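Local atomic coordinates of BCL2-like 10 (Danio rerio, PDB entry 6FBX), a protein that acts as a pro-survival member of the Bcl-2 family, binding the BH3 segment of the pro-apoptotic protein Bad and probably thereby restraining cell death. Residues L15-Y20 with R117-I122; Y41-M46 with I94-G99. All coordinates share one frame; numbering follows the deposited sequence.

Contact 1: residues L15-Y20 with R117-I122; sequences LLAEDY and RLAETI
The carboxylate of Glu18 is the one flat group on a side chain that touches across this contact, and neither a face nor an edge of it lies on 117-122. Of this side chain only the methylene CG touches that segment, 3.9 Å from Ala119 CB. With CG anti to the carbonyl carbon (chi1 -76°) and the chain extended beyond, the carboxylate is carried past the alanine to the margin, where OE2 makes a salt bridge with Arg116, just before the segment on the same helix.

Inside that margin Ala17 CB and Ala119 CB meet methyl to methyl, 3.9 Å apart, and Ala17 CB also reaches Ile122 CD1 at 4.5 Å. Alanine suits both places because at this closest point, with Ala17 CA and Ala119 CA 5.1 Å apart, only methyls stand between the backbones. The axes of 15-20 and 117-122 approach to 8.5 Å, running roughly antiparallel at 144°. Helix 2-24, which occupies the BH4 position of the Bcl-2 fold, is thus seated on helix 112-129, and its Leu14 and Ile21 also touch Ala119.

Thr121 faces elsewhere, toward helix 69-80, and its buried OG1 is satisfied by a bond to Arg117 O at 2.9 Å. The chemistry implies an apolar seam of methyls, closed at its rim by the Glu18-Arg116 salt bridge, which probably also offsets the nearby like charge of Glu120.

Contact 2: residues Y41-M46 with I94-G99; sequences YLAKEM and IFTFTG
Thr96 lays its forked side chain over the backbone of Ala43, where the two helices come nearest. Its OG1 lies 3.0 Å from Ala43 O and 3.3 Å from Ala43 CA, and CG2 comes within 3.5 Å of the same Ala43 O, so both branches come to the same face of that carbonyl. The hydroxyl is anti to the carbonyl carbon of Thr96 (chi1 -56°), which also brings it within hydrogen-bonding range of Val92 O one turn earlier. A buried OG1 is therefore placed between carbonyls of two helices, and threonine suits the spot because it offers them a polar atom while its side chain, methyl included, is compact enough to pack against Phe54 as well.

Ala43 is small enough to let this happen: its CB packs against OG1 and, more loosely, against Phe95 CB at 4.4 Å, while the Phe95 ring turns away to meet Ile122. Segments 41-46 and 94-99 cross at 71°; the first lies on helix 34-49, the second on helix 88-107, the hydrophobic central helix around which the Bcl-2 fold is built. The groove that receives BH3 helices runs beside this crossing. Leu42 and Met46 each pack on an aromatic side chain of the bound peptide, Glu45 on its backbone, and Phe97 on an apolar side chain.

Met46 slants across Thr96 on the flank away from Phe95. Its CB is 3.8 Å from Thr96 OG1, and its SD stands 4.0 Å from that same oxygen. CG is anti to the backbone N (chi1 -166°), and the chain then bends at its last torsion; such a long, pliable side chain can touch Thr96, the peptide and Phe54 at once.

In the fold
The centres of contacts 1 and 2 lie about 12 Å apart in a single all-helical bundle. Along the chain the order is 15-20, 41-46, 94-99, 117-122, so both segments of contact 2 fall between those of contact 1, and each contact joins helices far apart in sequence. Tyr20 links them on one side, its CZ 3.3 Å from Ala43 CB, and Ile122 on the other, its CD1 3.4 Å from Thr98 OG1. The two contacts thus form one continuous core: helix 88-107 is packed between helix 34-49 and helix 112-129, with helix 2-24 touching both of these, and contact 2 carries the side facing the bound BH3 peptide.

Contact 1: residues L15-Y20 with R117-I122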
# COMPACT_ATOMS: atom_id res chain seq x y z
N LEU A 15 11.20 -1.31 -3.77
CA LEU A 15 11.76 0.03 -3.94
C LEU A 15 10.67 1.09 -3.88
O LEU A 15 10.84 2.14 -3.24
CB LEU A 15 12.52 0.12 -5.26
CG LEU A 15 13.78 -0.74 -5.40
CD1 LEU A 15 14.27 -0.76 -6.84
CD2 LEU A 15 14.88 -0.25 -4.47
N LEU A 16 9.54 0.83 -4.53
CA LEU A 16 8.44 1.79 -4.54
C LEU A 16 7.85 1.96 -3.14
O LEU A 16 7.63 3.08 -2.68
CB LEU A 16 7.37 1.33 -5.53
CG LEU A 16 6.33 2.37 -5.94
CD1 LEU A 16 6.98 3.48 -6.75
CD2 LEU A 16 5.22 1.70 -6.73
N ALA A 17 7.59 0.84 -2.46
CA ALA A 17 7.04 0.91 -1.11
C ALA A 17 8.02 1.58 -0.15
O ALA A 17 7.62 2.39 0.69
CB ALA A 17 6.69 -0.49 -0.62
N GLU A 18 9.31 1.24 -0.25
CA GLU A 18 10.29 1.87 0.63
C GLU A 18 10.34 3.37 0.41
O GLU A 18 10.45 4.14 1.37
CB GLU A 18 11.67 1.25 0.39
CG GLU A 18 11.84 -0.12 1.01
CD GLU A 18 13.28 -0.61 0.95
OE1 GLU A 18 13.91 -0.49 -0.12
OE2 GLU A 18 13.77 -1.09 1.99
N ASP A 19 10.24 3.82 -0.84
CA ASP A 19 10.28 5.25 -1.11
C ASP A 19 9.07 5.96 -0.52
O ASP A 19 9.20 7.01 0.12
CB ASP A 19 10.36 5.52 -2.61
CG ASP A 19 10.26 7.00 -2.93
OD1 ASP A 19 11.27 7.71 -2.76
OD2 ASP A 19 9.16 7.45 -3.32
N TYR A 20 7.87 5.41 -0.74
CA TYR A 20 6.68 6.07 -0.23
C TYR A 20 6.69 6.12 1.29
O TYR A 20 6.36 7.14 1.90
CB TYR A 20 5.40 5.39 -0.72
CG TYR A 20 4.20 6.19 -0.31
CD1 TYR A 20 3.99 7.46 -0.84
CD2 TYR A 20 3.30 5.71 0.64
CE1 TYR A 20 2.90 8.22 -0.45
CE2 TYR A 20 2.20 6.47 1.02
CZ TYR A 20 2.01 7.72 0.48
OH TYR A 20 0.94 8.49 0.85
N ARG A 117 9.57 -3.88 7.29
CA ARG A 117 8.75 -5.09 7.25
C ARG A 117 7.45 -4.84 6.51
O ARG A 117 6.98 -5.71 5.75
CB ARG A 117 8.47 -5.58 8.67
CG ARG A 117 9.72 -5.86 9.49
CD ARG A 117 9.37 -6.12 10.95
NE ARG A 117 9.01 -7.52 11.20
CZ ARG A 117 9.82 -8.43 11.73
NH1 ARG A 117 11.06 -8.12 12.09
NH2 ARG A 117 9.38 -9.67 11.91
N LEU A 118 6.83 -3.67 6.70
CA LEU A 118 5.60 -3.37 5.98
C LEU A 118 5.87 -3.25 4.48
O LEU A 118 5.07 -3.72 3.67
CB LEU A 118 4.98 -2.08 6.52
CG LEU A 118 4.11 -2.24 7.77
CD1 LEU A 118 4.75 -3.13 8.81
CD2 LEU A 118 3.80 -0.87 8.37
N ALA A 119 6.99 -2.63 4.11
CA ALA A 119 7.34 -2.54 2.69
C ALA A 119 7.51 -3.92 2.08
O ALA A 119 7.05 -4.18 0.96
CB ALA A 119 8.62 -1.71 2.52
N GLU A 120 8.19 -4.82 2.79
CA GLU A 120 8.39 -6.17 2.28
C GLU A 120 7.07 -6.92 2.18
O GLU A 120 6.89 -7.73 1.26
CB GLU A 120 9.36 -6.93 3.19
CG GLU A 120 10.77 -6.36 3.18
CD GLU A 120 11.69 -7.07 4.15
OE1 GLU A 120 12.78 -7.51 3.72
OE2 GLU A 120 11.33 -7.18 5.34
N THR A 121 6.13 -6.66 3.09
CA THR A 121 4.83 -7.31 3.02
C THR A 121 4.07 -6.88 1.77
O THR A 121 3.48 -7.72 1.08
CB THR A 121 4.02 -6.98 4.28
OG1 THR A 121 4.71 -7.50 5.42
CG2 THR A 121 2.63 -7.59 4.22
N ILE A 122 4.08 -5.59 1.45
CA ILE A 122 3.46 -5.12 0.21
C ILE A 122 4.15 -5.77 -0.98
O ILE A 122 3.49 -6.27 -1.91
CB ILE A 122 3.53 -3.59 0.11
CG1 ILE A 122 2.60 -2.94 1.15
CG2 ILE A 122 3.15 -3.12 -1.30
CD1 ILE A 122 2.76 -1.43 1.26

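Contact 2: residues Y41-M46 with I94-G99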
# COMPACT_ATOMS: atom_id res chain seq x y z
N TYR A 41 2.34 11.21 -5.39
CA TYR A 41 1.24 12.12 -5.65
C TYR A 41 -0.10 11.46 -5.38
O TYR A 41 -0.95 12.01 -4.68
CB TYR A 41 1.31 12.61 -7.10
CG TYR A 41 0.17 13.52 -7.49
CD1 TYR A 41 -1.01 13.01 -8.01
CD2 TYR A 41 0.27 14.90 -7.34
CE1 TYR A 41 -2.06 13.83 -8.36
CE2 TYR A 41 -0.77 15.73 -7.69
CZ TYR A 41 -1.93 15.20 -8.20
OH TYR A 41 -2.97 16.03 -8.56
N LEU A 42 -0.30 10.26 -5.93
CA LEU A 42 -1.62 9.62 -5.88
C LEU A 42 -1.96 9.15 -4.48
O LEU A 42 -3.09 9.34 -4.02
CB LEU A 42 -1.66 8.45 -6.86
CG LEU A 42 -1.65 8.88 -8.33
CD1 LEU A 42 -1.31 7.70 -9.24
CD2 LEU A 42 -2.99 9.47 -8.71
N ALA A 43 -1.01 8.52 -3.79
CA ALA A 43 -1.29 8.02 -2.44
C ALA A 43 -1.52 9.16 -1.46
O ALA A 43 -2.33 9.02 -0.54
CB ALA A 43 -0.15 7.12 -1.97
N LYS A 44 -0.83 10.29 -1.64
CA LYS A 44 -1.09 11.45 -0.79
C LYS A 44 -2.40 12.12 -1.15
O LYS A 44 -3.08 12.68 -0.27
CB LYS A 44 0.06 12.45 -0.87
CG LYS A 44 1.27 12.07 -0.04
CD LYS A 44 0.95 12.12 1.44
CE LYS A 44 2.14 11.72 2.28
NZ LYS A 44 1.79 11.69 3.72
N GLU A 45 -2.77 12.10 -2.43
CA GLU A 45 -4.09 12.57 -2.82
C GLU A 45 -5.18 11.77 -2.12
O GLU A 45 -6.12 12.34 -1.55
CB GLU A 45 -4.25 12.50 -4.34
CG GLU A 45 -5.57 13.04 -4.86
CD GLU A 45 -5.70 12.92 -6.36
OE1 GLU A 45 -4.79 12.35 -7.00
OE2 GLU A 45 -6.73 13.38 -6.91
N MET A 46 -5.06 10.44 -2.13
CA MET A 46 -6.08 9.63 -1.47
C MET A 46 -6.09 9.89 0.03
O MET A 46 -7.15 9.94 0.65
CB MET A 46 -5.86 8.15 -1.75
CG MET A 46 -7.08 7.31 -1.36
SD MET A 46 -6.84 5.54 -1.53
CE MET A 46 -6.99 5.32 -3.30
N ILE A 94 -3.64 0.66 -0.56
CA ILE A 94 -2.70 -0.13 0.24
C ILE A 94 -1.49 0.71 0.60
O ILE A 94 -1.04 0.72 1.76
CB ILE A 94 -2.31 -1.42 -0.51
CG1 ILE A 94 -3.51 -2.37 -0.59
CG2 ILE A 94 -1.11 -2.09 0.16
CD1 ILE A 94 -3.29 -3.62 -1.42
N PHE A 95 -0.94 1.44 -0.38
CA PHE A 95 0.19 2.31 -0.11
C PHE A 95 -0.19 3.44 0.84
O PHE A 95 0.55 3.74 1.79
CB PHE A 95 0.74 2.89 -1.43
CG PHE A 95 1.69 1.97 -2.14
CD1 PHE A 95 3.04 2.28 -2.22
CD2 PHE A 95 1.25 0.79 -2.71
CE1 PHE A 95 3.93 1.44 -2.87
CE2 PHE A 95 2.13 -0.05 -3.37
CZ PHE A 95 3.47 0.27 -3.44
N THR A 96 -1.35 4.07 0.62
CA THR A 96 -1.79 5.14 1.51
C THR A 96 -1.90 4.65 2.94
O THR A 96 -1.38 5.27 3.88
CB THR A 96 -3.13 5.71 1.05
OG1 THR A 96 -3.03 6.15 -0.31
CG2 THR A 96 -3.55 6.87 1.93
N PHE A 97 -2.60 3.52 3.13
CA PHE A 97 -2.79 2.99 4.47
C PHE A 97 -1.46 2.64 5.13
O PHE A 97 -1.25 2.95 6.31
CB PHE A 97 -3.69 1.75 4.40
CG PHE A 97 -3.99 1.14 5.73
CD1 PHE A 97 -4.54 1.90 6.74
CD2 PHE A 97 -3.72 -0.19 5.97
CE1 PHE A 97 -4.82 1.34 7.98
CE2 PHE A 97 -3.99 -0.76 7.20
CZ PHE A 97 -4.54 0.01 8.20
N THR A 98 -0.55 2.02 4.38
CA THR A 98 0.73 1.62 4.96
C THR A 98 1.58 2.84 5.30
O THR A 98 2.31 2.83 6.30
CB THR A 98 1.47 0.69 4.00
OG1 THR A 98 0.64 -0.45 3.72
CG2 THR A 98 2.78 0.21 4.61
N GLY A 99 1.49 3.89 4.49
CA GLY A 99 2.19 5.13 4.82
C GLY A 99 1.71 5.75 6.12
O GLY A 99 2.51 6.24 6.91